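Local structure of Yop proteins translocation protein Q (3UEP) at residues E55-L58 / R63-G66; G68-I73 / L77-E82. The protein is a component of the Yop type III secretion machinery, represented here by the C-terminal fragment made from an internal translation start, a member of the FliN family. All blocks are in the same frame, centred on the assembly; numbering follows the deposited sequence.

Contact 1 (E55-L58 / R63-G66); sequences EVRL and RLLG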
loop_
_atom_site.group_PDB
_atom_site.type_symbol
_atom_site.label_atom_id
_atom_site.label_comp_id
_atom_site.label_asym_id
_atom_site.label_seq_id
_atom_site.Cartn_x
_atom_site.Cartn_y
_atom_site.Cartn_z
ATOM N N GLU A 55 -8.160 3.574 -6.723
ATOM C CA GLU A 55 -7.567 4.338 -5.628
ATOM C C GLU A 55 -6.174 3.851 -5.225
ATOM O O GLU A 55 -5.956 2.670 -4.976
ATOM C CB GLU A 55 -8.501 4.332 -4.403
ATOM C CG GLU A 55 -8.175 5.402 -3.342
ATOM C CD GLU A 55 -9.141 5.390 -2.156
ATOM O OE1 GLU A 55 -10.284 5.871 -2.309
ATOM O OE2 GLU A 55 -8.752 4.906 -1.068
ATOM N N VAL A 56 -5.231 4.785 -5.157
ATOM C CA VAL A 56 -3.929 4.521 -4.558
ATOM C C VAL A 56 -3.846 5.416 -3.325
ATOM O O VAL A 56 -4.178 6.603 -3.385
ATOM C CB VAL A 56 -2.775 4.847 -5.522
ATOM C CG1 VAL A 56 -1.422 4.690 -4.830
ATOM C CG2 VAL A 56 -2.852 3.950 -6.747
ATOM N N ARG A 57 -3.448 4.856 -2.192
ATOM C CA ARG A 57 -3.217 5.674 -1.011
ATOM C C ARG A 57 -1.717 5.876 -0.855
ATOM O O ARG A 57 -0.945 4.927 -0.953
ATOM C CB ARG A 57 -3.819 5.019 0.240
ATOM C CG ARG A 57 -5.348 4.991 0.240
ATOM C CD ARG A 57 -5.911 4.013 1.264
ATOM N NE ARG A 57 -5.332 2.677 1.146
ATOM C CZ ARG A 57 -5.714 1.761 0.261
ATOM N NH1 ARG A 57 -6.683 2.022 -0.612
ATOM N NH2 ARG A 57 -5.115 0.582 0.244
ATOM N N LEU A 58 -1.307 7.125 -0.644
ATOM C CA LEU A 58 0.086 7.403 -0.351
ATOM C C LEU A 58 0.278 7.454 1.149
ATOM O O LEU A 58 -0.395 8.210 1.842
ATOM C CB LEU A 58 0.530 8.740 -0.938
ATOM C CG LEU A 58 0.879 8.818 -2.421
ATOM C CD1 LEU A 58 -0.380 8.647 -3.282
ATOM C CD2 LEU A 58 1.551 10.158 -2.684
ATOM N N ARG A 63 1.620 6.696 7.625
ATOM C CA ARG A 63 0.457 7.557 7.840
ATOM C C ARG A 63 -0.057 8.121 6.513
ATOM O O ARG A 63 0.726 8.478 5.639
ATOM C CB ARG A 63 0.818 8.732 8.748
ATOM C CG ARG A 63 1.081 8.380 10.206
ATOM C CD ARG A 63 1.093 9.650 11.061
ATOM N NE ARG A 63 1.434 9.395 12.459
ATOM C CZ ARG A 63 2.604 9.702 13.015
ATOM N NH1 ARG A 63 3.559 10.284 12.298
ATOM N NH2 ARG A 63 2.821 9.432 14.296
ATOM N N LEU A 64 -1.372 8.237 6.386
ATOM C CA LEU A 64 -1.998 8.629 5.128
ATOM C C LEU A 64 -1.591 10.042 4.697
ATOM O O LEU A 64 -1.816 11.014 5.416
ATOM C CB LEU A 64 -3.525 8.516 5.240
ATOM C CG LEU A 64 -4.337 8.927 4.011
ATOM C CD1 LEU A 64 -3.980 8.029 2.829
ATOM C CD2 LEU A 64 -5.855 8.883 4.292
ATOM N N LEU A 65 -1.014 10.148 3.505
ATOM C CA LEU A 65 -0.502 11.416 3.006
ATOM C C LEU A 65 -1.357 11.935 1.850
ATOM O O LEU A 65 -1.398 13.127 1.579
ATOM C CB LEU A 65 0.947 11.224 2.551
ATOM C CG LEU A 65 1.714 12.347 1.869
ATOM C CD1 LEU A 65 2.241 13.287 2.919
ATOM C CD2 LEU A 65 2.862 11.756 1.087
ATOM N N GLY A 66 -2.036 11.035 1.153
ATOM C CA GLY A 66 -2.855 11.446 0.030
ATOM C C GLY A 66 -3.360 10.300 -0.812
ATOM O O GLY A 66 -3.111 9.127 -0.503
#
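Leu58 and Gly66 face each other as an antiparallel hydrogen-bonded pair, their CA atoms 5.0 Å apart, while the short segments 55-58 and 63-66 run at 119° to one another. The bond from Leu58 N to Gly66 O is short, 2.7 Å, and nearly straight. Its donor is tilted from the plane of the Gly66 carbonyl. On the return side Leu58 O takes two N-H groups. The stronger comes from Leu65 N at 2.6 Å, almost in line with the carbonyl bond. The other, from Gly66 N at 3.3 Å, is weak and bent. Two residues thus oppose one, which is a classic beta bulge.

Few side chains meet across the bulge. Leu65 lays its CB against Leu58 O at 3.4 Å. The two leucines approach loosely through their CD2 methyls, 4.3 Å apart. Leu64 has CG anti to the backbone N (chi1 178°). This brings CD1 back to the first strand, 3.7 Å from Leu58 O and also against Arg57 CB. Beyond CB, the Arg57 chain leads away from the second strand and bends at chi3. NH1 forms a salt bridge within its own strand to Glu55 OE2, 3.6 Å away, with that oxygen at the edge of the guanidinium and in its plane. NH2 has a weak hydrogen bond to Gly28 O.

The contact lies in the hairpin of strands 55-60 and 63-73, part of the FliN C-terminal family domain of the flagellar switch (C-ring) type. The Leu58 side chain goes to the apolar face, where it meets Phe25. Leu65 packs on Leu37 of the second subunit. The contact is therefore held mainly by backbone hydrogen bonds: one carbonyl with two donors accommodates the extra residue, and the side chains add modest apolar cover.

Contact 2 (G68-I73 / L77-E82); sequences GRLVEI and LGVRIE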
loop_
_atom_site.group_PDB
_atom_site.type_symbol
_atom_site.label_atom_id
_atom_site.label_comp_id
_atom_site.label_asym_id
_atom_site.label_seq_id
_atom_site.Cartn_x
_atom_site.Cartn_y
_atom_site.Cartn_z
ATOM N N GLY A 68 -4.386 8.887 -4.983
ATOM C CA GLY A 68 -3.985 8.981 -6.366
ATOM C C GLY A 68 -4.623 7.877 -7.188
ATOM O O GLY A 68 -5.488 7.147 -6.712
ATOM N N ARG A 69 -4.164 7.741 -8.422
ATOM C CA ARG A 69 -4.715 6.777 -9.354
ATOM C C ARG A 69 -3.578 6.025 -10.033
ATOM O O ARG A 69 -2.590 6.636 -10.436
ATOM C CB ARG A 69 -5.538 7.527 -10.397
ATOM C CG ARG A 69 -6.189 6.663 -11.450
ATOM C CD ARG A 69 -7.174 7.497 -12.249
ATOM N NE ARG A 69 -6.502 8.414 -13.162
ATOM C CZ ARG A 69 -6.407 8.207 -14.471
ATOM N NH1 ARG A 69 -6.950 7.116 -15.007
ATOM N NH2 ARG A 69 -5.776 9.088 -15.241
ATOM N N LEU A 70 -3.705 4.704 -10.157
ATOM C CA LEU A 70 -2.698 3.944 -10.891
ATOM C C LEU A 70 -2.802 4.305 -12.359
ATOM O O LEU A 70 -3.896 4.317 -12.913
ATOM C CB LEU A 70 -2.942 2.450 -10.784
ATOM C CG LEU A 70 -2.510 1.614 -9.597
ATOM C CD1 LEU A 70 -2.681 0.160 -10.015
ATOM C CD2 LEU A 70 -1.071 1.900 -9.190
ATOM N N VAL A 71 -1.667 4.591 -12.987
ATOM C CA VAL A 71 -1.606 4.778 -14.433
ATOM C C VAL A 71 -0.466 3.934 -15.006
ATOM O O VAL A 71 0.459 3.551 -14.286
ATOM C CB VAL A 71 -1.368 6.257 -14.820
ATOM C CG1 VAL A 71 -2.498 7.146 -14.306
ATOM C CG2 VAL A 71 -0.023 6.728 -14.292
ATOM N N GLU A 72 -0.540 3.640 -16.299
ATOM C CA GLU A 72 0.502 2.879 -16.974
ATOM C C GLU A 72 1.187 3.754 -18.013
ATOM O O GLU A 72 0.702 3.890 -19.137
ATOM C CB GLU A 72 -0.094 1.644 -17.649
ATOM C CG GLU A 72 0.878 0.880 -18.538
ATOM C CD GLU A 72 0.169 -0.086 -19.470
ATOM O OE1 GLU A 72 -0.977 0.219 -19.863
ATOM O OE2 GLU A 72 0.749 -1.144 -19.806
ATOM N N ILE A 73 2.309 4.358 -17.641
ATOM C CA ILE A 73 3.045 5.185 -18.591
ATOM C C ILE A 73 4.156 4.415 -19.301
ATOM O O ILE A 73 5.230 4.195 -18.742
ATOM C CB ILE A 73 3.615 6.472 -17.952
ATOM C CG1 ILE A 73 4.542 6.141 -16.775
ATOM C CG2 ILE A 73 2.476 7.408 -17.541
ATOM C CD1 ILE A 73 5.660 7.155 -16.578
ATOM N N LEU A 77 4.459 1.213 -14.363
ATOM C CA LEU A 77 3.454 1.611 -13.401
ATOM C C LEU A 77 3.771 2.977 -12.792
ATOM O O LEU A 77 4.902 3.243 -12.375
ATOM C CB LEU A 77 3.376 0.553 -12.298
ATOM C CG LEU A 77 2.087 0.479 -11.479
ATOM C CD1 LEU A 77 0.897 0.199 -12.397
ATOM C CD2 LEU A 77 2.207 -0.591 -10.387
ATOM N N GLY A 78 2.769 3.843 -12.736
ATOM C CA GLY A 78 2.933 5.130 -12.091
ATOM C C GLY A 78 1.734 5.498 -11.248
ATOM O O GLY A 78 0.716 4.794 -11.248
ATOM N N VAL A 79 1.857 6.606 -10.520
ATOM C CA VAL A 79 0.764 7.106 -9.712
ATOM C C VAL A 79 0.501 8.576 -10.021
ATOM O O VAL A 79 1.399 9.409 -9.881
ATOM C CB VAL A 79 1.067 6.967 -8.213
ATOM C CG1 VAL A 79 -0.054 7.586 -7.388
ATOM C CG2 VAL A 79 1.256 5.506 -7.852
ATOM N N ARG A 80 -0.701 8.931 -10.442
ATOM C CA ARG A 80 -1.040 10.327 -10.608
ATOM C C ARG A 80 -1.772 10.885 -9.427
ATOM O O ARG A 80 -2.814 10.445 -9.131
ATOM C CB ARG A 80 -1.821 10.598 -11.882
ATOM C CG ARG A 80 -1.760 12.043 -12.250
ATOM C CD ARG A 80 -2.119 12.394 -13.644
ATOM N NE ARG A 80 -1.266 11.871 -14.692
ATOM C CZ ARG A 80 -0.188 12.458 -15.182
ATOM N NH1 ARG A 80 0.244 13.598 -14.716
ATOM N NH2 ARG A 80 0.474 11.881 -16.143
ATOM N N ILE A 81 -1.211 11.884 -8.775
ATOM C CA ILE A 81 -1.767 12.467 -7.557
ATOM C C ILE A 81 -3.106 13.138 -7.828
ATOM O O ILE A 81 -3.277 13.821 -8.840
ATOM C CB ILE A 81 -0.824 13.519 -6.922
ATOM C CG1 ILE A 81 0.536 12.913 -6.548
ATOM C CG2 ILE A 81 -1.494 14.166 -5.714
ATOM C CD1 ILE A 81 0.461 11.814 -5.513
ATOM N N GLU A 82 -4.048 12.962 -6.909
ATOM C CA GLU A 82 -5.371 13.547 -7.070
ATOM C C GLU A 82 -5.719 14.467 -5.921
ATOM O O GLU A 82 -6.466 15.430 -6.085
ATOM C CB GLU A 82 -6.429 12.443 -7.197
ATOM C CG GLU A 82 -6.351 11.742 -8.568
ATOM C CD GLU A 82 -7.408 10.669 -8.768
ATOM O OE1 GLU A 82 -7.975 10.185 -7.760
ATOM O OE2 GLU A 82 -7.661 10.304 -9.940
HETATM O O HOH W 1 -5.926 11.281 -11.948
#
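Arg69 and Val71 on strand 68-73 form antiparallel hydrogen-bonded pairs with Arg80 and Gly78 on strand 77-82. Four backbone bonds of 2.8 to 3.1 Å join Arg69 N and O to Arg80 O and N, and Val71 N and O to Gly78 O and N. The Val71 N to Gly78 O bond is nearly straight, yet its donor stands above the carbonyl plane.

At Gly68 the strands come close, its CA 3.3 Å from Arg80 O; at Gly78 the missing side chain makes room for Val71 CG2, 3.7 Å from Gly78 O. On the buried face, Leu70 CD2 meets Leu77 CD1 at 4.1 Å, and Val56 covers Leu70 and Val79.

The looser side is the margin at Arg69 and Glu82. Arg69 CG is anti to the backbone N (chi1 -180°), and the chain bends at chi3, so that Val71 CG1 lies over one guanidinium face, offset toward its rim. The guanidinium plane is 16° from that of the Glu82 carboxylate, but the ion pair is long, Arg69 NE to Glu82 OE2 at 3.9 Å. A water bridges these two atoms, accepting from NE and donating to OE2. Arg80 gives NH1 to Gly43 O of the second subunit.

Backbone bonds thus join 77-82 to 68-73 within the chain, while residues 78-80 carry the sheet into the second subunit and the long, water-bridged charge pair stays at the margin.

Contacts 1 and 2 lie in series on the two successive hairpins of one antiparallel sheet and share strand 63-73. Their centres are about 12 Å apart. Val56 of contact 1 joins them directly: its O is 2.8 Å from Gly68 N, a probable hydrogen bond, and its CG2 packs on Leu70 N at 3.6 Å. On the apolar face Leu58 CD2 meets Ile81 CD1 at 3.5 Å, so the two contacts contribute to one hydrophobic layer, which Phe25 also reaches. Contact 1 lies nearer the centre of the chain. Contact 2 includes 76-84, one of the two outermost strands of the sheet within this chain.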